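Local structure of alpha-galactosidase (Lactobacillus brevis, 3MI6) at residues Leu473-Tyr483 with Val522-Arg533; Trp546-Glu555 with His575-Arg586. The protein probably hydrolyses terminal, non-reducing alpha-D-galactose residues of alpha-D-galactosides, as a member of glycoside hydrolase family 36. All coordinates share one frame; numbering follows the deposited sequence.

Interaction 1 (Leu473-Tyr483 with Val522-Arg533); sequences LDYIKWDMNRY and VLFESCASGGGR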
loop_
_atom_site.group_PDB
_atom_site.type_symbol
_atom_site.label_atom_id
_atom_site.label_comp_id
_atom_site.label_asym_id
_atom_site.label_seq_id
_atom_site.Cartn_x
_atom_site.Cartn_y
_atom_site.Cartn_z
ATOM N N LEU D 473 29.842 41.147 -23.665
ATOM C CA LEU D 473 28.819 40.358 -23.018
ATOM C C LEU D 473 29.125 40.045 -21.557
ATOM O O LEU D 473 30.259 39.768 -21.184
ATOM C CB LEU D 473 28.618 39.070 -23.795
ATOM C CG LEU D 473 28.146 39.289 -25.226
ATOM C CD1 LEU D 473 28.001 37.950 -25.914
ATOM C CD2 LEU D 473 26.842 40.060 -25.252
ATOM N N ASP D 474 28.100 40.084 -20.729
ATOM C CA ASP D 474 28.272 39.732 -19.339
ATOM C C ASP D 474 27.786 38.317 -19.122
ATOM O O ASP D 474 28.074 37.704 -18.089
ATOM C CB ASP D 474 27.479 40.684 -18.457
ATOM C CG ASP D 474 28.037 42.073 -18.475
ATOM O OD1 ASP D 474 29.125 42.269 -17.888
ATOM O OD2 ASP D 474 27.392 42.957 -19.079
ATOM N N TYR D 475 27.074 37.794 -20.117
ATOM C CA TYR D 475 26.219 36.627 -19.921
ATOM C C TYR D 475 25.775 36.073 -21.263
ATOM O O TYR D 475 25.524 36.824 -22.201
ATOM C CB TYR D 475 25.007 37.067 -19.095
ATOM C CG TYR D 475 23.821 36.127 -18.986
ATOM C CD1 TYR D 475 22.871 36.057 -19.983
ATOM C CD2 TYR D 475 23.604 35.384 -17.833
ATOM C CE1 TYR D 475 21.763 35.229 -19.861
ATOM C CE2 TYR D 475 22.497 34.556 -17.699
ATOM C CZ TYR D 475 21.577 34.482 -18.715
ATOM O OH TYR D 475 20.474 33.654 -18.586
ATOM N N ILE D 476 25.685 34.755 -21.344
ATOM C CA ILE D 476 25.223 34.079 -22.544
ATOM C C ILE D 476 24.238 32.963 -22.164
ATOM O O ILE D 476 24.498 32.140 -21.288
ATOM C CB ILE D 476 26.423 33.539 -23.381
ATOM C CG1 ILE D 476 26.968 34.636 -24.302
ATOM C CG2 ILE D 476 26.027 32.347 -24.206
ATOM C CD1 ILE D 476 28.264 34.284 -24.972
ATOM N N LYS D 477 23.075 32.975 -22.793
ATOM C CA LYS D 477 22.160 31.860 -22.684
ATOM C C LYS D 477 22.500 30.927 -23.841
ATOM O O LYS D 477 22.355 31.279 -25.008
ATOM C CB LYS D 477 20.710 32.346 -22.759
ATOM C CG LYS D 477 19.650 31.321 -22.350
ATOM C CD LYS D 477 18.257 31.959 -22.460
ATOM C CE LYS D 477 17.117 30.962 -22.275
ATOM N NZ LYS D 477 15.752 31.576 -22.467
ATOM N N TRP D 478 22.982 29.742 -23.497
ATOM C CA TRP D 478 23.404 28.749 -24.476
ATOM C C TRP D 478 22.374 27.618 -24.527
ATOM O O TRP D 478 22.362 26.711 -23.686
ATOM C CB TRP D 478 24.794 28.236 -24.094
ATOM C CG TRP D 478 25.329 27.072 -24.874
ATOM C CD1 TRP D 478 24.615 26.119 -25.530
ATOM C CD2 TRP D 478 26.707 26.720 -25.036
ATOM N NE1 TRP D 478 25.460 25.195 -26.102
ATOM C CE2 TRP D 478 26.750 25.538 -25.810
ATOM C CE3 TRP D 478 27.911 27.288 -24.599
ATOM C CZ2 TRP D 478 27.945 24.916 -26.160
ATOM C CZ3 TRP D 478 29.101 26.664 -24.944
ATOM C CH2 TRP D 478 29.110 25.492 -25.719
ATOM N N ASP D 479 21.512 27.690 -25.532
ATOM C CA ASP D 479 20.357 26.814 -25.637
ATOM C C ASP D 479 20.669 25.606 -26.530
ATOM O O ASP D 479 21.758 25.502 -27.084
ATOM C CB ASP D 479 19.193 27.623 -26.197
ATOM C CG ASP D 479 17.854 27.034 -25.852
ATOM O OD1 ASP D 479 17.807 25.854 -25.431
ATOM O OD2 ASP D 479 16.843 27.762 -26.003
HETATM N N MSE D 480 19.708 24.696 -26.665
HETATM C CA MSE D 480 19.889 23.453 -27.415
HETATM C C MSE D 480 18.526 22.760 -27.541
HETATM O O MSE D 480 18.069 22.106 -26.597
HETATM C CB MSE D 480 20.906 22.553 -26.704
HETATM C CG MSE D 480 21.524 21.482 -27.585
HETATM SE SE MSE D 480 20.435 19.865 -27.790
HETATM C CE MSE D 480 20.697 19.012 -26.041
ATOM N N ASN D 481 17.894 22.895 -28.711
ATOM C CA ASN D 481 16.455 22.678 -28.857
ATOM C C ASN D 481 15.946 21.481 -29.674
ATOM O O ASN D 481 14.763 21.415 -29.991
ATOM C CB ASN D 481 15.798 23.949 -29.400
ATOM C CG ASN D 481 15.702 25.044 -28.361
ATOM O OD1 ASN D 481 16.126 26.186 -28.590
ATOM N ND2 ASN D 481 15.155 24.702 -27.200
ATOM N N ARG D 482 16.807 20.540 -30.027
ATOM C CA ARG D 482 16.300 19.291 -30.577
ATOM C C ARG D 482 17.194 18.120 -30.213
ATOM O O ARG D 482 18.292 18.313 -29.719
ATOM C CB ARG D 482 16.153 19.369 -32.089
ATOM C CG ARG D 482 17.462 19.380 -32.826
ATOM C CD ARG D 482 17.278 18.895 -34.209
ATOM N NE ARG D 482 17.186 17.444 -34.265
ATOM C CZ ARG D 482 16.959 16.765 -35.386
ATOM N NH1 ARG D 482 16.791 17.419 -36.529
ATOM N NH2 ARG D 482 16.891 15.439 -35.376
ATOM N N TYR D 483 16.712 16.909 -30.453
ATOM C CA TYR D 483 17.509 15.708 -30.211
ATOM C C TYR D 483 18.072 15.147 -31.526
ATOM O O TYR D 483 17.365 15.078 -32.523
ATOM C CB TYR D 483 16.700 14.649 -29.441
ATOM C CG TYR D 483 16.370 15.070 -28.029
ATOM C CD1 TYR D 483 17.378 15.454 -27.151
ATOM C CD2 TYR D 483 15.045 15.080 -27.563
ATOM C CE1 TYR D 483 17.087 15.842 -25.848
ATOM C CE2 TYR D 483 14.743 15.465 -26.268
ATOM C CZ TYR D 483 15.772 15.849 -25.408
ATOM O OH TYR D 483 15.497 16.242 -24.103
ATOM N N VAL D 522 32.200 35.969 -17.916
ATOM C CA VAL D 522 30.950 35.759 -18.591
ATOM C C VAL D 522 30.213 34.658 -17.858
ATOM O O VAL D 522 30.726 33.555 -17.675
ATOM C CB VAL D 522 31.170 35.370 -20.059
ATOM C CG1 VAL D 522 29.885 34.813 -20.668
ATOM C CG2 VAL D 522 31.689 36.560 -20.853
ATOM N N LEU D 523 29.009 34.996 -17.419
ATOM C CA LEU D 523 28.091 34.070 -16.792
ATOM C C LEU D 523 27.369 33.281 -17.879
ATOM O O LEU D 523 26.657 33.866 -18.693
ATOM C CB LEU D 523 27.078 34.879 -15.996
ATOM C CG LEU D 523 26.048 34.194 -15.112
ATOM C CD1 LEU D 523 26.666 33.033 -14.329
ATOM C CD2 LEU D 523 25.432 35.238 -14.180
ATOM N N PHE D 524 27.569 31.966 -17.909
ATOM C CA PHE D 524 26.829 31.103 -18.824
ATOM C C PHE D 524 25.657 30.470 -18.100
ATOM O O PHE D 524 25.836 29.780 -17.093
ATOM C CB PHE D 524 27.719 30.001 -19.414
ATOM C CG PHE D 524 28.719 30.497 -20.402
ATOM C CD1 PHE D 524 29.999 30.806 -20.009
ATOM C CD2 PHE D 524 28.375 30.666 -21.723
ATOM C CE1 PHE D 524 30.917 31.276 -20.912
ATOM C CE2 PHE D 524 29.298 31.145 -22.640
ATOM C CZ PHE D 524 30.573 31.443 -22.232
ATOM N N GLU D 525 24.458 30.742 -18.605
ATOM C CA GLU D 525 23.265 30.005 -18.217
ATOM C C GLU D 525 23.071 28.914 -19.245
ATOM O O GLU D 525 22.876 29.189 -20.412
ATOM C CB GLU D 525 22.014 30.908 -18.119
ATOM C CG GLU D 525 20.768 30.162 -17.587
ATOM C CD GLU D 525 19.726 31.049 -16.852
ATOM O OE1 GLU D 525 18.513 30.717 -16.925
ATOM O OE2 GLU D 525 20.097 32.058 -16.192
ATOM N N SER D 526 23.168 27.672 -18.797
ATOM C CA SER D 526 22.951 26.511 -19.649
ATOM C C SER D 526 21.454 26.350 -19.972
ATOM O O SER D 526 20.586 26.753 -19.184
ATOM C CB SER D 526 23.518 25.273 -18.964
ATOM O OG SER D 526 22.538 24.275 -18.862
ATOM N N CYS D 527 21.140 25.795 -21.139
ATOM C CA CYS D 527 19.744 25.640 -21.525
ATOM C C CYS D 527 19.584 24.499 -22.505
ATOM O O CYS D 527 20.505 24.189 -23.242
ATOM C CB CYS D 527 19.222 26.939 -22.141
ATOM S SG CYS D 527 17.439 26.987 -22.432
ATOM N N ALA D 528 18.417 23.868 -22.495
ATOM C CA ALA D 528 18.085 22.817 -23.458
ATOM C C ALA D 528 16.574 22.667 -23.525
ATOM O O ALA D 528 16.021 21.703 -22.987
ATOM C CB ALA D 528 18.733 21.492 -23.080
ATOM N N SER D 529 15.913 23.623 -24.186
ATOM C CA SER D 529 14.457 23.664 -24.222
ATOM C C SER D 529 13.944 23.654 -22.786
ATOM O O SER D 529 12.966 22.976 -22.462
ATOM C CB SER D 529 13.897 22.450 -24.973
ATOM O OG SER D 529 13.931 22.637 -26.369
ATOM N N GLY D 530 14.608 24.408 -21.919
ATOM C CA GLY D 530 14.366 24.290 -20.494
ATOM C C GLY D 530 15.367 23.314 -19.932
ATOM O O GLY D 530 16.559 23.459 -20.181
ATOM N N GLY D 531 14.904 22.303 -19.208
ATOM C CA GLY D 531 15.816 21.451 -18.456
ATOM C C GLY D 531 16.238 20.128 -19.078
ATOM O O GLY D 531 16.364 19.128 -18.384
ATOM N N GLY D 532 16.483 20.132 -20.383
ATOM C CA GLY D 532 16.816 18.922 -21.105
ATOM C C GLY D 532 18.271 18.498 -20.970
ATOM O O GLY D 532 18.666 17.456 -21.482
ATOM N N ARG D 533 19.083 19.312 -20.305
ATOM C CA ARG D 533 20.458 18.917 -20.009
ATOM C C ARG D 533 20.843 19.277 -18.589
ATOM O O ARG D 533 22.007 19.443 -18.285
ATOM C CB ARG D 533 21.438 19.549 -20.993
ATOM C CG ARG D 533 21.797 18.654 -22.144
ATOM C CD ARG D 533 23.251 18.785 -22.479
ATOM N NE ARG D 533 23.587 20.089 -23.059
ATOM C CZ ARG D 533 23.890 20.289 -24.341
ATOM N NH1 ARG D 533 23.888 19.268 -25.201
ATOM N NH2 ARG D 533 24.189 21.511 -24.758
#
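Tyr-475 to Trp-478 and Leu-523 to Ser-526 pair as adjacent parallel strands of the (beta/alpha)8 barrel, their axes 18° apart. Four backbone bonds join them: Leu-523 N to Asp-474 O, Ile-476 N to Leu-523 O, Glu-525 N to Ile-476 O and Trp-478 N to Glu-525 O.

Across the two segments, side-chain hydrogen bonds form at two places. Past the strand ends, Asp-479, the predicted nucleophile, uses the syn lone pair of OD1 for Ser-529 N at 3.2 Å. Trp-412 NE1 holds OD2, and these two bonds would hold the carboxylate's rotation. Further back, Tyr-475 OH makes a weak bond to Glu-525 OE2 at 2.9 Å; ring and carboxylate planes are 82° apart. Gln-544 is the stronger partner of that oxygen. Outside the pair, Lys-477 forms a salt bridge with Asp-367; both are predicted to bind substrate.

Apolar contacts lie on both faces of the strands. Tyr-475 CD2 meets Leu-523 CG at 3.8 Å. On the other face Ile-476 and Phe-524 lie side by side, with Ile-476 CG2 3.8 Å from Phe-524 CD2.

A mixed group sits beyond the strands. Selenomethionine Met-480 is bent at chi2 (-83°) and chi3, which brings CE over one face of the Arg-533 guanidinium. Glu-416 pairs with Arg-533 NH2 and also accepts from Trp-478 NE1.

Strand 408-413 flanks strand 475-478, and helix 500-518 covers Trp-478 and Phe-524 through Leu-515.

Interaction 2 (Trp546-Glu555 with His575-Arg586); sequences WTSDDTDAAE and HVSAVPNDQMGR
Asp-552 and Asn-581 bring the two backbones within 6.0 Å, CA to CA, and side chains make most of the contact. These are the loops that follow strands 544-546 and 572-576 in a beta-alpha-beta unit of the (beta/alpha)8 barrel. Asp-552 N-caps helix 553-566, its OD2 accepting from Glu-555 N at 3.0 Å.

Arg-586 docks on this helix start. Its CG lies anti to the backbone N (chi1 168°) and the chain bends at chi3, carrying NH1 to the carboxylates. NH1 bonds Asp-552 OD2 and Glu-555 OE2, both at 2.9 Å, in a salt-bridge network. Both oxygens lie at the guanidinium edge. The bond to Glu-555 is nearly straight (179°), whereas Asp-552 OD2 is met from above its carboxylate plane. Asp-726 of the third subunit, another copy of the protein, forms a salt bridge with Arg-586 NE, and its His-674 hydrogen-bonds Glu-555 OE2. An alanine in place of Arg-586 would probably leave two buried carboxylates without their shared cation and lose the salt bridge to Asp-726 of that subunit.

Between the two loops, Ser-577 OG lies 2.7 Å from Thr-551 OG1 and 3.0 Å from Thr-551 O. Thr-551 OG1 also bonds Glu-338.

Trp-546 and His-575 meet obliquely, ring planes 34° apart, with CZ3 over the centre of the imidazole. Glu-605 holds His-575 ND1. Asp-549, the predicted proton donor, has OD2 bonded to Trp-200, while its OD1 accepts from Trp-546 NE1 at 3.2 Å, close to the indole plane.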
loop_
_atom_site.group_PDB
_atom_site.type_symbol
_atom_site.label_atom_id
_atom_site.label_comp_id
_atom_site.label_asym_id
_atom_site.label_seq_id
_atom_site.Cartn_x
_atom_site.Cartn_y
_atom_site.Cartn_z
ATOM N N TRP D 546 18.589 26.929 -17.071
ATOM C CA TRP D 546 17.180 27.290 -17.237
ATOM C C TRP D 546 16.345 26.041 -16.933
ATOM O O TRP D 546 16.273 25.120 -17.743
ATOM C CB TRP D 546 16.922 27.807 -18.657
ATOM C CG TRP D 546 15.494 28.215 -18.906
ATOM C CD1 TRP D 546 14.700 27.839 -19.952
ATOM C CD2 TRP D 546 14.683 29.062 -18.075
ATOM N NE1 TRP D 546 13.448 28.411 -19.832
ATOM C CE2 TRP D 546 13.415 29.165 -18.690
ATOM C CE3 TRP D 546 14.911 29.752 -16.877
ATOM C CZ2 TRP D 546 12.384 29.926 -18.147
ATOM C CZ3 TRP D 546 13.885 30.503 -16.340
ATOM C CH2 TRP D 546 12.634 30.583 -16.973
ATOM N N THR D 547 15.722 26.012 -15.760
ATOM C CA THR D 547 15.190 24.769 -15.198
ATOM C C THR D 547 14.099 24.102 -16.030
ATOM O O THR D 547 14.116 22.890 -16.232
ATOM C CB THR D 547 14.667 25.005 -13.779
ATOM O OG1 THR D 547 15.553 25.909 -13.112
ATOM C CG2 THR D 547 14.581 23.691 -12.994
ATOM N N SER D 548 13.139 24.894 -16.486
ATOM C CA SER D 548 12.085 24.398 -17.359
ATOM C C SER D 548 11.581 25.530 -18.239
ATOM O O SER D 548 11.572 26.678 -17.819
ATOM C CB SER D 548 10.921 23.840 -16.529
ATOM O OG SER D 548 9.914 23.294 -17.367
ATOM N N ASP D 549 11.166 25.203 -19.453
ATOM C CA ASP D 549 10.439 26.149 -20.278
ATOM C C ASP D 549 9.085 26.451 -19.666
ATOM O O ASP D 549 8.493 27.503 -19.919
ATOM C CB ASP D 549 10.245 25.615 -21.686
ATOM C CG ASP D 549 11.250 26.175 -22.651
ATOM O OD1 ASP D 549 11.868 27.201 -22.296
ATOM O OD2 ASP D 549 11.424 25.584 -23.753
ATOM N N ASP D 550 8.586 25.516 -18.870
ATOM C CA ASP D 550 7.362 25.750 -18.132
ATOM C C ASP D 550 7.649 26.757 -17.018
ATOM O O ASP D 550 8.372 26.443 -16.067
ATOM C CB ASP D 550 6.829 24.441 -17.553
ATOM C CG ASP D 550 5.446 24.590 -16.961
ATOM O OD1 ASP D 550 5.054 25.721 -16.592
ATOM O OD2 ASP D 550 4.730 23.574 -16.869
ATOM N N THR D 551 7.082 27.960 -17.151
ATOM C CA THR D 551 7.242 29.029 -16.165
ATOM C C THR D 551 5.937 29.333 -15.421
ATOM O O THR D 551 5.796 30.410 -14.810
ATOM C CB THR D 551 7.736 30.337 -16.828
ATOM O OG1 THR D 551 6.758 30.801 -17.769
ATOM C CG2 THR D 551 9.033 30.101 -17.549
ATOM N N ASP D 552 4.975 28.407 -15.491
ATOM C CA ASP D 552 3.798 28.497 -14.637
ATOM C C ASP D 552 4.149 28.265 -13.157
ATOM O O ASP D 552 4.916 27.349 -12.838
ATOM C CB ASP D 552 2.740 27.485 -15.046
ATOM C CG ASP D 552 1.547 27.493 -14.093
ATOM O OD1 ASP D 552 0.764 28.461 -14.136
ATOM O OD2 ASP D 552 1.407 26.553 -13.284
ATOM N N ALA D 553 3.568 29.070 -12.262
ATOM C CA ALA D 553 3.831 28.944 -10.821
ATOM C C ALA D 553 3.525 27.544 -10.259
ATOM O O ALA D 553 4.377 26.922 -9.622
ATOM C CB ALA D 553 3.080 30.006 -10.038
ATOM N N ALA D 554 2.320 27.051 -10.502
ATOM C CA ALA D 554 1.927 25.742 -10.006
ATOM C C ALA D 554 2.816 24.617 -10.527
ATOM O O ALA D 554 3.242 23.773 -9.765
ATOM C CB ALA D 554 0.473 25.466 -10.347
ATOM N N GLU D 555 3.097 24.596 -11.823
ATOM C CA GLU D 555 3.934 23.553 -12.396
ATOM C C GLU D 555 5.374 23.614 -11.869
ATOM O O GLU D 555 6.015 22.577 -11.653
ATOM C CB GLU D 555 3.944 23.657 -13.920
ATOM C CG GLU D 555 2.579 23.554 -14.568
ATOM C CD GLU D 555 1.909 22.198 -14.353
ATOM O OE1 GLU D 555 2.613 21.171 -14.209
ATOM O OE2 GLU D 555 0.658 22.163 -14.352
ATOM N N HIS D 575 11.975 32.392 -13.896
ATOM C CA HIS D 575 11.447 33.708 -14.254
ATOM C C HIS D 575 9.955 33.855 -13.917
ATOM O O HIS D 575 9.180 32.928 -14.091
ATOM C CB HIS D 575 11.662 34.006 -15.742
ATOM C CG HIS D 575 13.081 33.873 -16.204
ATOM N ND1 HIS D 575 13.423 33.814 -17.541
ATOM C CD2 HIS D 575 14.246 33.804 -15.518
ATOM C CE1 HIS D 575 14.735 33.702 -17.659
ATOM N NE2 HIS D 575 15.259 33.697 -16.446
ATOM N N VAL D 576 9.555 35.028 -13.446
ATOM C CA VAL D 576 8.142 35.346 -13.315
ATOM C C VAL D 576 7.570 35.611 -14.697
ATOM O O VAL D 576 8.035 36.512 -15.391
ATOM C CB VAL D 576 7.927 36.616 -12.485
ATOM C CG1 VAL D 576 6.475 37.080 -12.592
ATOM C CG2 VAL D 576 8.352 36.391 -11.027
ATOM N N SER D 577 6.563 34.837 -15.101
ATOM C CA SER D 577 6.043 34.952 -16.465
ATOM C C SER D 577 4.629 35.510 -16.549
ATOM O O SER D 577 3.988 35.773 -15.542
ATOM C CB SER D 577 6.121 33.617 -17.196
ATOM O OG SER D 577 5.186 32.711 -16.658
ATOM N N ALA D 578 4.155 35.708 -17.769
ATOM C CA ALA D 578 2.842 36.303 -17.967
ATOM C C ALA D 578 1.724 35.273 -17.827
ATOM O O ALA D 578 1.952 34.062 -17.879
ATOM C CB ALA D 578 2.771 37.002 -19.325
ATOM N N VAL D 579 0.506 35.775 -17.689
ATOM C CA VAL D 579 -0.646 34.956 -17.350
ATOM C C VAL D 579 -1.851 35.409 -18.220
ATOM O O VAL D 579 -1.982 36.597 -18.527
ATOM C CB VAL D 579 -0.873 35.083 -15.813
ATOM C CG1 VAL D 579 -2.047 35.996 -15.467
ATOM C CG2 VAL D 579 -0.965 33.713 -15.149
ATOM N N PRO D 580 -2.694 34.468 -18.694
ATOM C CA PRO D 580 -2.662 33.001 -18.588
ATOM C C PRO D 580 -1.473 32.401 -19.311
ATOM O O PRO D 580 -1.298 32.638 -20.499
ATOM C CB PRO D 580 -3.947 32.562 -19.304
ATOM C CG PRO D 580 -4.284 33.677 -20.204
ATOM C CD PRO D 580 -3.849 34.927 -19.485
ATOM N N ASN D 581 -0.686 31.627 -18.571
ATOM C CA ASN D 581 0.515 30.960 -19.044
ATOM C C ASN D 581 0.408 30.425 -20.462
ATOM O O ASN D 581 -0.574 29.772 -20.806
ATOM C CB ASN D 581 0.871 29.829 -18.077
ATOM C CG ASN D 581 1.998 28.974 -18.583
ATOM O OD1 ASN D 581 1.775 27.964 -19.253
ATOM N ND2 ASN D 581 3.230 29.374 -18.269
ATOM N N ASP D 582 1.428 30.709 -21.278
ATOM C CA ASP D 582 1.431 30.345 -22.704
ATOM C C ASP D 582 1.622 28.835 -22.958
ATOM O O ASP D 582 1.221 28.322 -24.006
ATOM C CB ASP D 582 2.497 31.137 -23.475
ATOM C CG ASP D 582 2.437 32.644 -23.205
ATOM O OD1 ASP D 582 1.416 33.134 -22.671
ATOM O OD2 ASP D 582 3.428 33.343 -23.524
ATOM N N GLN D 583 2.228 28.131 -21.999
ATOM C CA GLN D 583 2.437 26.692 -22.118
ATOM C C GLN D 583 1.172 25.868 -21.859
ATOM O O GLN D 583 0.983 24.824 -22.486
ATOM C CB GLN D 583 3.574 26.208 -21.201
ATOM C CG GLN D 583 4.962 26.770 -21.520
ATOM C CD GLN D 583 5.267 28.104 -20.817
ATOM O OE1 GLN D 583 5.475 29.129 -21.482
ATOM N NE2 GLN D 583 5.322 28.088 -19.476
HETATM N N MSE D 584 0.303 26.323 -20.952
HETATM C CA MSE D 584 -0.831 25.484 -20.541
HETATM C C MSE D 584 -2.054 26.176 -19.938
HETATM O O MSE D 584 -2.999 25.504 -19.529
HETATM C CB MSE D 584 -0.349 24.372 -19.615
HETATM C CG MSE D 584 0.802 24.791 -18.731
HETATM SE SE MSE D 584 0.157 25.762 -17.175
HETATM C CE MSE D 584 -1.095 24.390 -16.585
ATOM N N GLY D 585 -2.031 27.504 -19.876
ATOM C CA GLY D 585 -3.246 28.288 -19.717
ATOM C C GLY D 585 -3.646 28.713 -18.317
ATOM O O GLY D 585 -4.601 29.488 -18.144
ATOM N N ARG D 586 -2.938 28.201 -17.318
ATOM C CA ARG D 586 -3.258 28.510 -15.933
ATOM C C ARG D 586 -3.112 30.014 -15.667
ATOM O O ARG D 586 -2.309 30.689 -16.299
ATOM C CB ARG D 586 -2.372 27.687 -14.990
ATOM C CG ARG D 586 -2.417 28.123 -13.547
ATOM C CD ARG D 586 -2.065 26.985 -12.606
ATOM N NE ARG D 586 -2.708 25.739 -13.002
ATOM C CZ ARG D 586 -2.060 24.639 -13.412
ATOM N NH1 ARG D 586 -0.725 24.599 -13.476
ATOM N NH2 ARG D 586 -2.756 23.558 -13.754
#

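The two contacts follow one another along the chain, and neither encloses nor crosses the other. From the N terminus, interaction 1 closes first: residues 484-521, with helix 500-518, form the excursion between two adjacent barrel strands. Interaction 2 opens 13 residues after it ends, and its loop contains the rest of helix 553-566 and the start of strand 572-576. The centres of interaction 1 and interaction 2 are about 18 Å apart. They meet where strands 523-526 and 544-546 run side by side, with a probable bond from Trp-546 N to Ser-526 O at 2.9 Å. Together they tie four successive barrel strands and bring the predicted nucleophile and proton donor to the same barrel end.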